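Local coordinates for kinase-associated protein B (Bacillus cereus, PDB 1Y71), which is of unknown function but is probably a partner of a bacterial kinase, at residues B[37-49]-B[88-102]. Sequence-based numbering, arbitrary orientation.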
ATOM      1  N   VAL B  37      14.198  -2.580  -6.452  1.00 25.28           N
ATOM      2  CA  VAL B  37      12.788  -2.320  -6.125  1.00 23.77           C
ATOM      3  C   VAL B  37      12.508  -2.827  -4.711  1.00 23.55           C
ATOM      4  O   VAL B  37      12.781  -4.004  -4.397  1.00 22.03           O
ATOM      5  CB  VAL B  37      11.844  -3.003  -7.196  1.00 24.88           C
ATOM      6  CG1 VAL B  37      10.347  -2.904  -6.823  1.00 24.97           C
ATOM      7  CG2 VAL B  37      12.094  -2.405  -8.604  1.00 23.95           C
ATOM      8  N   LYS B  38      11.978  -1.941  -3.865  1.00 21.64           N
ATOM      9  CA  LYS B  38      11.494  -2.311  -2.548  1.00 22.14           C
ATOM     10  C   LYS B  38      10.050  -2.768  -2.679  1.00 21.23           C
ATOM     11  O   LYS B  38       9.162  -1.981  -3.044  1.00 19.32           O
ATOM     12  CB  LYS B  38      11.623  -1.129  -1.578  1.00 22.26           C
ATOM     13  CG  LYS B  38      11.231  -1.383  -0.101  1.00 26.75           C
ATOM     14  CD  LYS B  38      10.799  -0.054   0.586  1.00 26.00           C
ATOM     15  CE  LYS B  38      11.917   0.807   1.153  1.00 35.16           C
ATOM     16  NZ  LYS B  38      11.408   2.239   1.476  1.00 33.61           N
ATOM     17  N   VAL B  39       9.810  -4.028  -2.335  1.00 19.14           N
ATOM     18  CA  VAL B  39       8.493  -4.653  -2.526  1.00 18.16           C
ATOM     19  C   VAL B  39       7.482  -4.096  -1.513  1.00 18.18           C
ATOM     20  O   VAL B  39       7.728  -4.071  -0.296  1.00 16.69           O
ATOM     21  CB  VAL B  39       8.574  -6.198  -2.415  1.00 18.57           C
ATOM     22  CG1 VAL B  39       7.181  -6.854  -2.426  1.00 15.26           C
ATOM     23  CG2 VAL B  39       9.421  -6.762  -3.510  1.00 16.90           C
ATOM     24  N   LEU B  40       6.336  -3.649  -2.028  1.00 16.51           N
ATOM     25  CA  LEU B  40       5.253  -3.166  -1.158  1.00 17.58           C
ATOM     26  C   LEU B  40       3.981  -4.014  -1.172  1.00 18.40           C
ATOM     27  O   LEU B  40       3.211  -4.024  -0.190  1.00 18.34           O
ATOM     28  CB  LEU B  40       4.904  -1.716  -1.508  1.00 16.76           C
ATOM     29  CG  LEU B  40       6.052  -0.726  -1.372  1.00 19.46           C
ATOM     30  CD1 LEU B  40       5.660   0.641  -1.990  1.00 18.38           C
ATOM     31  CD2 LEU B  40       6.578  -0.550   0.094  1.00 21.05           C
ATOM     32  N   ALA B  41       3.725  -4.675  -2.306  1.00 18.34           N
ATOM     33  CA  ALA B  41       2.528  -5.481  -2.460  1.00 19.13           C
ATOM     34  C   ALA B  41       2.757  -6.543  -3.515  1.00 19.79           C
ATOM     35  O   ALA B  41       3.645  -6.395  -4.358  1.00 20.32           O
ATOM     36  CB  ALA B  41       1.339  -4.623  -2.831  1.00 18.16           C
ATOM     37  N   VAL B  42       1.946  -7.599  -3.455  1.00 20.73           N
ATOM     38  CA  VAL B  42       1.971  -8.684  -4.428  1.00 22.11           C
ATOM     39  C   VAL B  42       0.768  -8.619  -5.376  1.00 22.10           C
ATOM     40  O   VAL B  42      -0.364  -8.586  -4.932  1.00 22.42           O
ATOM     41  CB  VAL B  42       1.988 -10.071  -3.752  1.00 23.11           C
ATOM     42  CG1 VAL B  42       2.198 -11.200  -4.833  1.00 23.63           C
ATOM     43  CG2 VAL B  42       3.071 -10.137  -2.654  1.00 21.36           C
ATOM     44  N   LEU B  43       1.040  -8.614  -6.681  1.00 21.81           N
ATOM     45  CA  LEU B  43       0.001  -8.695  -7.716  1.00 22.08           C
ATOM     46  C   LEU B  43      -0.159 -10.111  -8.276  1.00 22.25           C
ATOM     47  O   LEU B  43      -1.283 -10.543  -8.612  1.00 21.65           O
ATOM     48  CB  LEU B  43       0.298  -7.739  -8.896  1.00 21.74           C
ATOM     49  CG  LEU B  43       0.145  -6.243  -8.684  1.00 22.03           C
ATOM     50  CD1 LEU B  43       0.625  -5.488  -9.933  1.00 22.26           C
ATOM     51  CD2 LEU B  43      -1.282  -5.842  -8.298  1.00 25.53           C
ATOM     52  N   LYS B  44       0.955 -10.822  -8.402  1.00 21.44           N
ATOM     53  CA  LYS B  44       0.894 -12.197  -8.899  1.00 21.05           C
ATOM     54  C   LYS B  44       1.880 -13.039  -8.138  1.00 21.19           C
ATOM     55  O   LYS B  44       3.061 -12.674  -8.034  1.00 21.40           O
ATOM     56  CB  LYS B  44       1.165 -12.260 -10.415  1.00 19.75           C
ATOM     57  CG  LYS B  44       1.279 -13.703 -10.942  1.00 21.17           C
ATOM     58  CD  LYS B  44       1.843 -13.684 -12.350  1.00 24.23           C
ATOM     59  CE  LYS B  44       1.685 -15.038 -13.024  1.00 29.93           C
ATOM     60  NZ  LYS B  44       2.981 -15.767 -13.141  1.00 27.72           N
ATOM     61  N   HIS B  45       1.378 -14.119  -7.547  1.00 21.55           N
ATOM     62  CA  HIS B  45       2.217 -15.051  -6.808  1.00 22.03           C
ATOM     63  C   HIS B  45       2.986 -15.891  -7.820  1.00 22.18           C
ATOM     64  O   HIS B  45       2.438 -16.240  -8.884  1.00 22.56           O
ATOM     65  CB  HIS B  45       1.387 -15.896  -5.819  1.00 20.76           C
ATOM     66  CG  HIS B  45       2.217 -16.607  -4.796  1.00 24.51           C
ATOM     67  ND1 HIS B  45       2.831 -17.818  -5.051  1.00 24.51           N
ATOM     68  CD2 HIS B  45       2.553 -16.274  -3.527  1.00 24.19           C
ATOM     69  CE1 HIS B  45       3.491 -18.210  -3.975  1.00 28.23           C
ATOM     70  NE2 HIS B  45       3.353 -17.284  -3.040  1.00 27.88           N
ATOM     71  N   PRO B  46       4.281 -16.136  -7.551  1.00 22.43           N
ATOM     72  CA  PRO B  46       5.092 -16.848  -8.545  1.00 22.61           C
ATOM     73  C   PRO B  46       4.658 -18.298  -8.788  1.00 22.47           C
ATOM     74  O   PRO B  46       4.044 -18.949  -7.920  1.00 21.52           O
ATOM     75  CB  PRO B  46       6.488 -16.853  -7.927  1.00 21.55           C
ATOM     76  CG  PRO B  46       6.235 -16.689  -6.443  1.00 24.40           C
ATOM     77  CD  PRO B  46       5.105 -15.699  -6.402  1.00 21.25           C
ATOM     78  N   VAL B  47       5.026 -18.773  -9.965  1.00 22.80           N
ATOM     79  CA  VAL B  47       4.743 -20.131 -10.392  1.00 24.69           C
ATOM     80  C   VAL B  47       5.595 -21.074  -9.547  1.00 24.60           C
ATOM     81  O   VAL B  47       6.708 -20.726  -9.156  1.00 23.10           O
ATOM     82  CB  VAL B  47       5.056 -20.287 -11.912  1.00 24.99           C
ATOM     83  CG1 VAL B  47       4.548 -21.617 -12.442  1.00 28.15           C
ATOM     84  CG2 VAL B  47       4.323 -19.253 -12.680  1.00 26.96           C
ATOM     85  N   GLN B  48       5.070 -22.261  -9.260  1.00 25.38           N
ATOM     86  CA  GLN B  48       5.797 -23.252  -8.467  1.00 26.83           C
ATOM     87  C   GLN B  48       6.521 -24.268  -9.346  1.00 28.59           C
ATOM     88  O   GLN B  48       6.205 -24.423 -10.526  1.00 28.39           O
ATOM     89  CB  GLN B  48       4.818 -23.983  -7.540  1.00 27.24           C
ATOM     90  CG  GLN B  48       4.010 -23.036  -6.649  1.00 26.47           C
ATOM     91  CD  GLN B  48       4.891 -22.124  -5.819  1.00 29.35           C
ATOM     92  OE1 GLN B  48       4.976 -20.914  -6.068  1.00 30.71           O
ATOM     93  NE2 GLN B  48       5.556 -22.695  -4.829  1.00 29.23           N
ATOM     94  N   GLY B  49       7.504 -24.949  -8.760  1.00 31.21           N
ATOM     95  CA  GLY B  49       8.204 -26.055  -9.424  1.00 32.89           C
ATOM     96  C   GLY B  49       9.600 -25.625  -9.837  1.00 34.08           C
ATOM     97  O   GLY B  49       9.898 -24.422  -9.838  1.00 35.45           O
ATOM     98  N   ILE B  88      -1.927   1.385  -3.658  1.00 19.76           N
ATOM     99  CA  ILE B  88      -1.038   0.349  -3.180  1.00 19.15           C
ATOM    100  C   ILE B  88      -1.810  -0.490  -2.158  1.00 19.20           C
ATOM    101  O   ILE B  88      -2.237   0.020  -1.113  1.00 20.88           O
ATOM    102  CB  ILE B  88       0.270   0.933  -2.565  1.00 18.54           C
ATOM    103  CG1 ILE B  88       0.982   1.822  -3.598  1.00 19.68           C
ATOM    104  CG2 ILE B  88       1.187  -0.223  -2.042  1.00 19.24           C
ATOM    105  CD1 ILE B  88       2.167   2.519  -3.045  1.00 25.96           C
ATOM    106  N   PRO B  89      -2.022  -1.771  -2.462  1.00 20.38           N
ATOM    107  CA  PRO B  89      -2.750  -2.618  -1.538  1.00 21.23           C
ATOM    108  C   PRO B  89      -1.891  -2.944  -0.323  1.00 20.28           C
ATOM    109  O   PRO B  89      -0.678  -2.830  -0.388  1.00 20.71           O
ATOM    110  CB  PRO B  89      -3.002  -3.909  -2.328  1.00 20.41           C
ATOM    111  CG  PRO B  89      -2.066  -3.903  -3.435  1.00 21.46           C
ATOM    112  CD  PRO B  89      -1.606  -2.480  -3.686  1.00 22.27           C
ATOM    113  N   ASP B  90      -2.542  -3.351   0.759  1.00 20.46           N
ATOM    114  CA  ASP B  90      -1.856  -3.879   1.924  1.00 20.65           C
ATOM    115  C   ASP B  90      -1.108  -5.141   1.531  1.00 19.58           C
ATOM    116  O   ASP B  90      -1.689  -6.021   0.864  1.00 20.01           O
ATOM    117  CB  ASP B  90      -2.875  -4.240   3.005  1.00 20.34           C
ATOM    118  CG  ASP B  90      -2.225  -4.855   4.206  1.00 22.24           C
ATOM    119  OD1 ASP B  90      -2.295  -6.103   4.412  1.00 21.91           O
ATOM    120  OD2 ASP B  90      -1.650  -4.061   4.957  1.00 25.27           O
ATOM    121  N   TYR B  91       0.166  -5.243   1.932  1.00 20.33           N
ATOM    122  CA  TYR B  91       1.027  -6.311   1.436  1.00 19.27           C
ATOM    123  C   TYR B  91       0.346  -7.646   1.768  1.00 19.87           C
ATOM    124  O   TYR B  91       0.173  -8.504   0.900  1.00 19.12           O
ATOM    125  CB  TYR B  91       2.444  -6.282   2.075  1.00 20.52           C
ATOM    126  CG  TYR B  91       3.250  -7.533   1.719  1.00 18.86           C
ATOM    127  CD1 TYR B  91       4.074  -7.557   0.599  1.00 18.33           C
ATOM    128  CD2 TYR B  91       3.154  -8.682   2.491  1.00 20.42           C
ATOM    129  CE1 TYR B  91       4.778  -8.692   0.246  1.00 15.44           C
ATOM    130  CE2 TYR B  91       3.858  -9.851   2.163  1.00 21.24           C
ATOM    131  CZ  TYR B  91       4.666  -9.849   1.050  1.00 19.73           C
ATOM    132  OH  TYR B  91       5.341 -11.001   0.733  1.00 19.82           O
ATOM    133  N   THR B  92      -0.019  -7.838   3.031  1.00 19.16           N
ATOM    134  CA  THR B  92      -0.571  -9.118   3.475  1.00 18.88           C
ATOM    135  C   THR B  92      -1.867  -9.500   2.774  1.00 18.87           C
ATOM    136  O   THR B  92      -2.015 -10.640   2.285  1.00 15.92           O
ATOM    137  CB  THR B  92      -0.716  -9.135   5.031  1.00 19.51           C
ATOM    138  OG1 THR B  92       0.597  -9.084   5.580  1.00 20.19           O
ATOM    139  CG2 THR B  92      -1.439 -10.395   5.538  1.00 21.94           C
ATOM    140  N   GLU B  93      -2.794  -8.547   2.674  1.00 19.49           N
ATOM    141  CA  GLU B  93      -4.012  -8.820   1.939  1.00 21.10           C
ATOM    142  C   GLU B  93      -3.752  -9.091   0.434  1.00 19.65           C
ATOM    143  O   GLU B  93      -4.435  -9.934  -0.171  1.00 17.80           O
ATOM    144  CB  GLU B  93      -5.031  -7.709   2.126  1.00 22.34           C
ATOM    145  CG  GLU B  93      -6.483  -8.224   2.181  1.00 32.08           C
ATOM    146  CD  GLU B  93      -6.773  -9.274   3.294  1.00 39.04           C
ATOM    147  OE1 GLU B  93      -6.142  -9.239   4.392  1.00 45.29           O
ATOM    148  OE2 GLU B  93      -7.655 -10.132   3.063  1.00 41.62           O
ATOM    149  N   SER B  94      -2.788  -8.384  -0.153  1.00 19.98           N
ATOM    150  CA  SER B  94      -2.458  -8.599  -1.566  1.00 19.45           C
ATOM    151  C   SER B  94      -1.898 -10.022  -1.784  1.00 20.07           C
ATOM    152  O   SER B  94      -2.194 -10.687  -2.799  1.00 19.81           O
ATOM    153  CB  SER B  94      -1.477  -7.527  -2.089  1.00 20.28           C
ATOM    154  OG  SER B  94      -0.166  -7.699  -1.560  1.00 19.83           O
ATOM    155  N   LEU B  95      -1.062 -10.473  -0.845  1.00 19.18           N
ATOM    156  CA  LEU B  95      -0.487 -11.826  -0.894  1.00 19.96           C
ATOM    157  C   LEU B  95      -1.572 -12.877  -0.785  1.00 20.13           C
ATOM    158  O   LEU B  95      -1.576 -13.891  -1.543  1.00 19.23           O
ATOM    159  CB  LEU B  95       0.562 -12.005   0.205  1.00 19.55           C
ATOM    160  CG  LEU B  95       1.261 -13.372   0.410  1.00 20.13           C
ATOM    161  CD1 LEU B  95       1.952 -13.805  -0.903  1.00 20.69           C
ATOM    162  CD2 LEU B  95       2.293 -13.335   1.608  1.00 21.06           C
ATOM    163  N   LYS B  96      -2.488 -12.659   0.168  1.00 20.96           N
ATOM    164  CA  LYS B  96      -3.642 -13.547   0.330  1.00 23.01           C
ATOM    165  C   LYS B  96      -4.438 -13.634  -0.989  1.00 22.51           C
ATOM    166  O   LYS B  96      -4.761 -14.733  -1.467  1.00 21.18           O
ATOM    167  CB  LYS B  96      -4.527 -13.082   1.505  1.00 23.29           C
ATOM    168  CG  LYS B  96      -5.580 -14.116   1.936  1.00 27.00           C
ATOM    169  CD  LYS B  96      -6.490 -13.546   3.086  1.00 26.06           C
ATOM    170  CE  LYS B  96      -7.711 -14.499   3.370  1.00 31.94           C
ATOM    171  NZ  LYS B  96      -8.641 -14.610   2.168  1.00 36.91           N
ATOM    172  N   LEU B  97      -4.747 -12.478  -1.562  1.00 22.54           N
ATOM    173  CA  LEU B  97      -5.452 -12.403  -2.850  1.00 23.10           C
ATOM    174  C   LEU B  97      -4.705 -13.066  -3.996  1.00 22.35           C
ATOM    175  O   LEU B  97      -5.266 -13.944  -4.679  1.00 23.67           O
ATOM    176  CB  LEU B  97      -5.778 -10.956  -3.218  1.00 23.18           C
ATOM    177  CG  LEU B  97      -6.526 -10.716  -4.540  1.00 27.05           C
ATOM    178  CD1 LEU B  97      -7.964 -11.273  -4.469  1.00 30.14           C
ATOM    179  CD2 LEU B  97      -6.562  -9.231  -4.930  1.00 26.87           C
ATOM    180  N   ALA B  98      -3.452 -12.677  -4.206  1.00 21.59           N
ATOM    181  CA  ALA B  98      -2.611 -13.250  -5.260  1.00 21.99           C
ATOM    182  C   ALA B  98      -2.594 -14.804  -5.200  1.00 22.36           C
ATOM    183  O   ALA B  98      -2.711 -15.516  -6.211  1.00 21.48           O
ATOM    184  CB  ALA B  98      -1.184 -12.690  -5.151  1.00 22.12           C
ATOM    185  N   LEU B  99      -2.478 -15.320  -3.997  1.00 23.63           N
ATOM    186  CA  LEU B  99      -2.440 -16.742  -3.771  1.00 25.60           C
ATOM    187  C   LEU B  99      -3.776 -17.422  -4.089  1.00 26.04           C
ATOM    188  O   LEU B  99      -3.808 -18.482  -4.737  1.00 24.62           O
ATOM    189  CB  LEU B  99      -2.059 -17.004  -2.318  1.00 25.82           C
ATOM    190  CG  LEU B  99      -1.562 -18.394  -1.986  1.00 28.27           C
ATOM    191  CD1 LEU B  99      -0.304 -18.668  -2.770  1.00 28.26           C
ATOM    192  CD2 LEU B  99      -1.298 -18.473  -0.429  1.00 28.95           C
ATOM    193  N   GLU B 100      -4.866 -16.815  -3.638  1.00 26.43           N
ATOM    194  CA  GLU B 100      -6.202 -17.379  -3.921  1.00 28.25           C
ATOM    195  C   GLU B 100      -6.461 -17.389  -5.428  1.00 27.71           C
ATOM    196  O   GLU B 100      -6.957 -18.399  -5.985  1.00 26.87           O
ATOM    197  CB  GLU B 100      -7.308 -16.671  -3.138  1.00 28.86           C
ATOM    198  CG  GLU B 100      -7.322 -17.120  -1.670  1.00 34.73           C
ATOM    199  CD  GLU B 100      -7.920 -16.109  -0.712  1.00 40.97           C
ATOM    200  OE1 GLU B 100      -8.412 -15.034  -1.165  1.00 44.56           O
ATOM    201  OE2 GLU B 100      -7.901 -16.401   0.515  1.00 44.06           O
ATOM    202  N   THR B 101      -6.045 -16.311  -6.100  1.00 26.60           N
ATOM    203  CA  THR B 101      -6.152 -16.207  -7.563  1.00 26.23           C
ATOM    204  C   THR B 101      -5.415 -17.330  -8.284  1.00 26.24           C
ATOM    205  O   THR B 101      -5.986 -17.998  -9.178  1.00 26.02           O
ATOM    206  CB  THR B 101      -5.702 -14.790  -8.063  1.00 25.57           C
ATOM    207  OG1 THR B 101      -6.603 -13.837  -7.529  1.00 25.27           O
ATOM    208  CG2 THR B 101      -5.670 -14.643  -9.595  1.00 26.43           C
ATOM    209  N   GLN B 102      -4.169 -17.564  -7.884  1.00 25.17           N
ATOM    210  CA  GLN B 102      -3.371 -18.611  -8.484  1.00 25.62           C
ATOM    211  C   GLN B 102      -3.976 -19.996  -8.237  1.00 26.30           C
ATOM    212  O   GLN B 102      -4.019 -20.847  -9.144  1.00 25.12           O
ATOM    213  CB  GLN B 102      -1.951 -18.594  -7.940  1.00 24.94           C
ATOM    214  CG  GLN B 102      -1.013 -19.590  -8.657  1.00 26.35           C
ATOM    215  CD  GLN B 102       0.397 -19.486  -8.156  1.00 26.30           C
ATOM    216  OE1 GLN B 102       0.654 -18.858  -7.126  1.00 28.12           O
ATOM    217  NE2 GLN B 102       1.327 -20.045  -8.893  1.00 26.05           N
TER
HETATM  218  O   HOH W   1       1.831  -2.608   1.764  1.00 20.50           O
HETATM  219  O   HOH W   2      -2.947  -9.113  -4.926  1.00 21.25           O
HETATM  220  O   HOH W   3      -1.444 -14.875  -8.363  1.00 19.82           O
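Strand 37-42 and helix 91-102 run in the same general sense, their axes 37° apart and 6.4 Å at closest approach, and the chain after the strand continues beside the helix, with the CA atoms of Ala41 and Tyr91, Val42 and Ser94, and Lys44 and Ala98 nearest each other. The tie at the middle is one hydroxyl that both donates and accepts. Ser94 OG gives its proton to Tyr91 O, 2.6 Å away, and accepts from Val42 N at 2.8 Å in a nearly straight bond (169°). With OG lodged between its own backbone N and carbonyl carbon (chi1 72°), it reaches the strand and the preceding helical turn at once.

Val42 straddles the helix face: CG1 sits on Ala98 CB at 3.7 Å, while CG2 comes obliquely against the Tyr91 ring. That ring presents its edge to Val39 CG1, and its hydroxyl bonds to Leu68 O. Near the helix start, Ala41 CB presses on Pro89 CG at 3.5 Å. Here a five-stranded antiparallel sheet, in a protein of the SH3 clan, packs on helix 91-104 through strand 34-42, neighbour of the outermost strand 73-77. The strand has a classic beta bulge where Leu40 and Ala41 face Ile24; the chain turns a corner at Leu43 and goes on along the helix. Two waters continue the seam, one donating to both Val42 O and Ser94 O, the other accepting from His45 N and donating to Ala98 O.

Farther along, the His45 imidazole is sandwiched. Leu99 CD1 lies over the centre of one face, 3.7 Å from the centroid, and Pro46 CD covers the rim of the other; Leu95 CD1 touches the edge. NE2 bonds to Tyr128 OH. Gln102, extended from its backbone, lays NE2 3.1 Å from Pro46 O, above the carbonyl plane, and the one His45 ND1 proton is shared weakly between Gln102 OE1 and Pro46 O.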